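Local coordinates for NADH oxidase (Thermus thermophilus, PDB 6RVB), which reduces coenzyme A disulfide with NADH as electron donor, carrying FAD as its cofactor, at residues W208-V222 / V225-L239. Numbering follows the deposited sequence.
Sequences WTGVKVEAFRGMGRV and VETSEGVVPADLVLL
A small antiparallel sheet on the NAD-binding Rossmann domain brings 208-222 and 225-239 together. A classic beta bulge marks its first strand pair: Glu226 O takes both Glu214 N (2.8 Å) and Ala215 N (3.2 Å), both in the plane of the Glu226 carbonyl. Glu226 N returns a bond to Ala215 O at 2.9 Å. On the same side as Ala215, the Glu226 chain runs extended beyond CG to Arg217. The anti lone pair of Glu226 OE1 meets Arg217 NE at 2.8 Å, in the guanidinium plane, in a salt bridge; Arg217 NH2 adds a weak bond to the same oxygen. The guanidinium and carboxylate planes stand 71° apart. An alanine in place of this arginine is likely to leave the Glu226 carboxylate without this charged mate and freer to turn. The opposite face, with Val213 and Thr227, is largely apolar. Val213 CG1 packs on Val225 CG1, with the bound NAD about 4 Å from the Val213 side chain. Phe216 follows the strand. With CG anti to its carbonyl carbon (chi1 -67°), its ring lies alongside Val225, and Phe216 CD1 meets Val225 CG2 edge-on at 3.6 Å. Phe216 CZ touches Leu239 CD2 at 3.7 Å. Toward the parallel sheet, Val213 and Phe216 touch Leu155 and Val225 touches Ala153, both of strand 151-155, while Val232 packs against strand 174-178.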
loop_
_atom_site.group_PDB
_atom_site.type_symbol
_atom_site.label_atom_id
_atom_site.label_comp_id
_atom_site.label_asym_id
_atom_site.label_seq_id
_atom_site.Cartn_x
_atom_site.Cartn_y
_atom_site.Cartn_z
ATOM N N TRP A 208 25.090 13.659 -15.181
ATOM C CA TRP A 208 26.131 13.094 -16.023
ATOM C C TRP A 208 26.130 11.529 -15.804
ATOM O O TRP A 208 26.153 11.024 -14.722
ATOM C CB TRP A 208 27.564 13.571 -15.594
ATOM C CG TRP A 208 28.288 14.937 -16.061
ATOM C CD1 TRP A 208 29.727 15.255 -16.193
ATOM C CD2 TRP A 208 27.637 16.105 -16.390
ATOM N NE1 TRP A 208 29.920 16.591 -16.583
ATOM C CE2 TRP A 208 28.649 17.120 -16.712
ATOM C CE3 TRP A 208 26.303 16.432 -16.446
ATOM C CZ2 TRP A 208 28.289 18.386 -17.065
ATOM C CZ3 TRP A 208 25.953 17.703 -16.780
ATOM C CH2 TRP A 208 26.931 18.673 -17.098
ATOM N N THR A 209 26.221 10.752 -16.848
ATOM C CA THR A 209 26.236 9.338 -16.726
ATOM C C THR A 209 27.563 8.797 -17.297
ATOM O O THR A 209 28.271 9.500 -18.003
ATOM C CB THR A 209 25.121 8.945 -17.602
ATOM O OG1 THR A 209 24.074 8.516 -16.756
ATOM C CG2 THR A 209 25.551 7.903 -18.764
ATOM N N GLY A 210 27.912 7.560 -17.019
ATOM C CA GLY A 210 29.169 7.047 -17.489
ATOM C C GLY A 210 30.393 7.925 -17.315
ATOM O O GLY A 210 31.194 8.031 -18.195
ATOM N N VAL A 211 30.565 8.535 -16.160
ATOM C CA VAL A 211 31.581 9.537 -15.926
ATOM C C VAL A 211 32.759 8.861 -15.226
ATOM O O VAL A 211 32.591 8.002 -14.381
ATOM C CB VAL A 211 30.956 10.529 -15.011
ATOM C CG1 VAL A 211 31.952 11.533 -14.454
ATOM C CG2 VAL A 211 29.880 11.156 -15.699
ATOM N N LYS A 212 33.966 9.248 -15.574
ATOM C CA LYS A 212 35.090 8.723 -14.870
ATOM C C LYS A 212 35.590 9.867 -14.037
ATOM O O LYS A 212 36.333 10.664 -14.520
ATOM C CB LYS A 212 36.138 8.177 -15.850
ATOM C CG LYS A 212 37.047 7.055 -15.298
ATOM C CD LYS A 212 37.888 7.474 -14.075
ATOM C CE LYS A 212 38.730 6.358 -13.470
ATOM N NZ LYS A 212 39.417 5.548 -14.501
ATOM N N VAL A 213 35.170 10.013 -12.788
ATOM C CA VAL A 213 35.761 11.155 -12.068
ATOM C C VAL A 213 37.280 11.010 -11.844
ATOM O O VAL A 213 37.734 10.024 -11.311
ATOM C CB VAL A 213 35.058 11.430 -10.760
ATOM C CG1 VAL A 213 35.836 12.433 -9.972
ATOM C CG2 VAL A 213 33.663 11.901 -11.027
ATOM N N GLU A 214 38.077 11.979 -12.248
ATOM C CA GLU A 214 39.521 11.789 -12.209
ATOM C C GLU A 214 40.269 12.500 -11.115
ATOM O O GLU A 214 41.292 12.001 -10.682
ATOM C CB GLU A 214 40.137 12.157 -13.526
ATOM C CG GLU A 214 40.192 11.064 -14.540
ATOM C CD GLU A 214 40.101 11.627 -15.966
ATOM O OE1 GLU A 214 40.009 12.895 -16.136
ATOM O OE2 GLU A 214 40.112 10.783 -16.905
ATOM N N ALA A 215 39.806 13.661 -10.665
ATOM C CA ALA A 215 40.382 14.239 -9.446
ATOM C C ALA A 215 39.657 15.423 -8.977
ATOM O O ALA A 215 39.000 16.019 -9.765
ATOM C CB ALA A 215 41.758 14.608 -9.664
ATOM N N PHE A 216 39.815 15.756 -7.701
ATOM C CA PHE A 216 39.146 16.889 -7.161
ATOM C C PHE A 216 40.103 18.016 -7.131
ATOM O O PHE A 216 41.092 17.903 -6.458
ATOM C CB PHE A 216 38.609 16.594 -5.780
ATOM C CG PHE A 216 37.522 15.590 -5.791
ATOM C CD1 PHE A 216 36.330 15.816 -6.471
ATOM C CD2 PHE A 216 37.688 14.400 -5.136
ATOM C CE1 PHE A 216 35.353 14.907 -6.487
ATOM C CE2 PHE A 216 36.696 13.448 -5.137
ATOM C CZ PHE A 216 35.522 13.713 -5.817
ATOM N N ARG A 217 39.812 19.104 -7.854
ATOM C CA ARG A 217 40.843 20.145 -8.039
ATOM C C ARG A 217 40.847 21.146 -6.878
ATOM O O ARG A 217 39.798 21.606 -6.461
ATOM C CB ARG A 217 40.805 20.821 -9.462
ATOM C CG ARG A 217 41.042 22.334 -9.412
ATOM C CD ARG A 217 40.651 23.089 -10.658
ATOM N NE ARG A 217 40.779 22.316 -11.893
ATOM C CZ ARG A 217 40.249 22.749 -13.029
ATOM N NH1 ARG A 217 39.604 23.937 -12.982
ATOM N NH2 ARG A 217 40.353 22.032 -14.166
ATOM N N GLY A 218 42.020 21.464 -6.339
ATOM C CA GLY A 218 42.076 22.561 -5.390
ATOM C C GLY A 218 43.364 22.522 -4.674
ATOM O O GLY A 218 44.138 21.606 -4.913
ATOM N N MET A 219 43.575 23.526 -3.833
ATOM C CA MET A 219 44.815 23.626 -3.088
ATOM C C MET A 219 44.561 23.277 -1.652
ATOM O O MET A 219 45.109 23.890 -0.759
ATOM C CB MET A 219 45.449 25.027 -3.218
ATOM C CG MET A 219 46.398 25.212 -4.515
ATOM S SD MET A 219 47.775 23.930 -4.690
ATOM C CE MET A 219 48.730 24.251 -3.147
ATOM N N GLY A 220 43.731 22.261 -1.459
ATOM C CA GLY A 220 43.178 21.919 -0.163
ATOM C C GLY A 220 41.798 22.500 0.098
ATOM O O GLY A 220 41.388 22.504 1.248
ATOM N N ARG A 221 41.093 22.977 -0.941
ATOM C CA ARG A 221 39.758 23.531 -0.782
ATOM C C ARG A 221 38.747 22.820 -1.604
ATOM O O ARG A 221 37.709 22.427 -1.081
ATOM C CB ARG A 221 39.701 24.959 -1.221
ATOM C CG ARG A 221 39.111 25.829 -0.158
ATOM C CD ARG A 221 37.760 25.469 0.194
ATOM N NE ARG A 221 37.668 25.730 1.622
ATOM C CZ ARG A 221 36.586 25.531 2.367
ATOM N NH1 ARG A 221 35.479 25.059 1.792
ATOM N NH2 ARG A 221 36.620 25.813 3.676
ATOM N N VAL A 222 39.027 22.659 -2.890
ATOM C CA VAL A 222 38.039 22.102 -3.857
ATOM C C VAL A 222 37.161 23.176 -4.379
ATOM O O VAL A 222 36.526 23.961 -3.661
ATOM C CB VAL A 222 37.129 20.889 -3.408
ATOM C CG1 VAL A 222 35.828 21.363 -2.923
ATOM C CG2 VAL A 222 36.826 20.031 -4.546
ATOM N N VAL A 225 36.655 19.191 -9.321
ATOM C CA VAL A 225 36.095 17.944 -10.060
ATOM C C VAL A 225 36.330 17.865 -11.559
ATOM O O VAL A 225 35.560 18.386 -12.338
ATOM C CB VAL A 225 34.503 17.456 -9.893
ATOM C CG1 VAL A 225 34.430 15.934 -10.186
ATOM C CG2 VAL A 225 33.927 17.641 -8.502
ATOM N N GLU A 226 37.369 17.113 -11.895
ATOM C CA GLU A 226 37.882 16.948 -13.194
ATOM C C GLU A 226 37.436 15.597 -13.595
ATOM O O GLU A 226 37.712 14.662 -12.905
ATOM C CB GLU A 226 39.396 17.005 -13.087
ATOM C CG GLU A 226 39.866 18.405 -12.718
ATOM C CD GLU A 226 41.368 18.618 -12.710
ATOM O OE1 GLU A 226 41.755 19.757 -12.329
ATOM O OE2 GLU A 226 42.132 17.673 -13.045
ATOM N N THR A 227 36.722 15.486 -14.705
ATOM C CA THR A 227 36.229 14.199 -15.177
ATOM C C THR A 227 36.617 13.933 -16.612
ATOM O O THR A 227 36.828 14.848 -17.357
ATOM C CB THR A 227 34.700 14.130 -15.087
ATOM O OG1 THR A 227 34.141 14.679 -16.258
ATOM C CG2 THR A 227 34.236 14.926 -14.001
ATOM N N SER A 228 36.686 12.657 -16.986
ATOM C CA SER A 228 36.720 12.196 -18.394
ATOM C C SER A 228 35.807 13.015 -19.328
ATOM O O SER A 228 36.052 13.115 -20.517
ATOM C CB SER A 228 36.267 10.736 -18.490
ATOM O OG SER A 228 34.874 10.654 -18.261
ATOM N N GLU A 229 34.728 13.583 -18.810
ATOM C CA GLU A 229 33.727 14.202 -19.686
ATOM C C GLU A 229 33.751 15.724 -19.584
ATOM O O GLU A 229 32.774 16.396 -19.927
ATOM C CB GLU A 229 32.300 13.713 -19.350
ATOM C CG GLU A 229 32.110 12.189 -19.285
ATOM C CD GLU A 229 32.060 11.521 -20.679
ATOM O OE1 GLU A 229 31.559 10.373 -20.759
ATOM O OE2 GLU A 229 32.521 12.133 -21.679
ATOM N N GLY A 230 34.830 16.305 -19.100
ATOM C CA GLY A 230 34.722 17.726 -18.832
ATOM C C GLY A 230 34.976 18.106 -17.404
ATOM O O GLY A 230 35.387 17.288 -16.600
ATOM N N VAL A 231 34.785 19.365 -17.085
ATOM C CA VAL A 231 35.163 19.823 -15.735
ATOM C C VAL A 231 34.030 20.489 -15.032
ATOM O O VAL A 231 33.561 21.511 -15.521
ATOM C CB VAL A 231 36.284 20.844 -15.718
ATOM C CG1 VAL A 231 36.267 21.693 -14.391
ATOM C CG2 VAL A 231 37.565 20.092 -15.845
ATOM N N VAL A 232 33.588 19.922 -13.903
ATOM C CA VAL A 232 32.433 20.465 -13.211
ATOM C C VAL A 232 32.911 21.419 -12.162
ATOM O O VAL A 232 33.616 21.074 -11.259
ATOM C CB VAL A 232 31.604 19.408 -12.504
ATOM C CG1 VAL A 232 30.489 20.059 -11.748
ATOM C CG2 VAL A 232 31.051 18.400 -13.501
ATOM N N PRO A 233 32.544 22.666 -12.267
ATOM C CA PRO A 233 32.985 23.439 -11.117
ATOM C C PRO A 233 32.055 23.192 -9.929
ATOM O O PRO A 233 30.837 23.083 -10.118
ATOM C CB PRO A 233 32.871 24.861 -11.643
ATOM C CG PRO A 233 31.935 24.822 -12.743
ATOM C CD PRO A 233 32.032 23.509 -13.363
ATOM N N ALA A 234 32.616 23.130 -8.734
ATOM C CA ALA A 234 31.832 22.832 -7.534
ATOM C C ALA A 234 32.536 23.196 -6.201
ATOM O O ALA A 234 33.655 22.785 -5.978
ATOM C CB ALA A 234 31.557 21.413 -7.546
ATOM N N ASP A 235 31.903 23.937 -5.299
ATOM C CA ASP A 235 32.577 24.267 -4.001
ATOM C C ASP A 235 32.145 23.384 -2.836
ATOM O O ASP A 235 32.640 23.529 -1.710
ATOM C CB ASP A 235 32.308 25.670 -3.593
ATOM C CG ASP A 235 30.856 25.996 -3.683
ATOM O OD1 ASP A 235 30.338 26.323 -4.831
ATOM O OD2 ASP A 235 30.261 25.893 -2.588
ATOM N N LEU A 236 31.195 22.493 -3.129
ATOM C CA LEU A 236 30.805 21.444 -2.250
ATOM C C LEU A 236 30.562 20.189 -3.074
ATOM O O LEU A 236 29.729 20.196 -4.018
ATOM C CB LEU A 236 29.558 21.873 -1.473
ATOM C CG LEU A 236 28.387 21.023 -0.934
ATOM C CD1 LEU A 236 28.826 19.740 -0.593
ATOM C CD2 LEU A 236 27.935 21.602 0.282
ATOM N N VAL A 237 31.295 19.128 -2.703
ATOM C CA VAL A 237 31.109 17.814 -3.246
ATOM C C VAL A 237 30.788 16.803 -2.142
ATOM O O VAL A 237 31.506 16.763 -1.133
ATOM C CB VAL A 237 32.265 17.352 -4.237
ATOM C CG1 VAL A 237 33.181 18.462 -4.585
ATOM C CG2 VAL A 237 33.010 16.145 -3.799
ATOM N N LEU A 238 29.682 16.044 -2.370
ATOM C CA LEU A 238 29.208 14.884 -1.591
ATOM C C LEU A 238 29.606 13.553 -2.248
ATOM O O LEU A 238 29.295 13.321 -3.422
ATOM C CB LEU A 238 27.688 14.883 -1.494
ATOM C CG LEU A 238 27.028 13.792 -0.616
ATOM C CD1 LEU A 238 27.283 13.938 0.797
ATOM C CD2 LEU A 238 25.571 13.841 -0.686
ATOM N N LEU A 239 30.273 12.668 -1.506
ATOM C CA LEU A 239 30.719 11.364 -2.006
ATOM C C LEU A 239 29.655 10.379 -1.600
ATOM O O LEU A 239 29.527 10.001 -0.461
ATOM C CB LEU A 239 32.064 10.985 -1.346
ATOM C CG LEU A 239 33.229 11.865 -1.797
ATOM C CD1 LEU A 239 34.461 11.377 -1.220
ATOM C CD2 LEU A 239 33.366 11.994 -3.297
#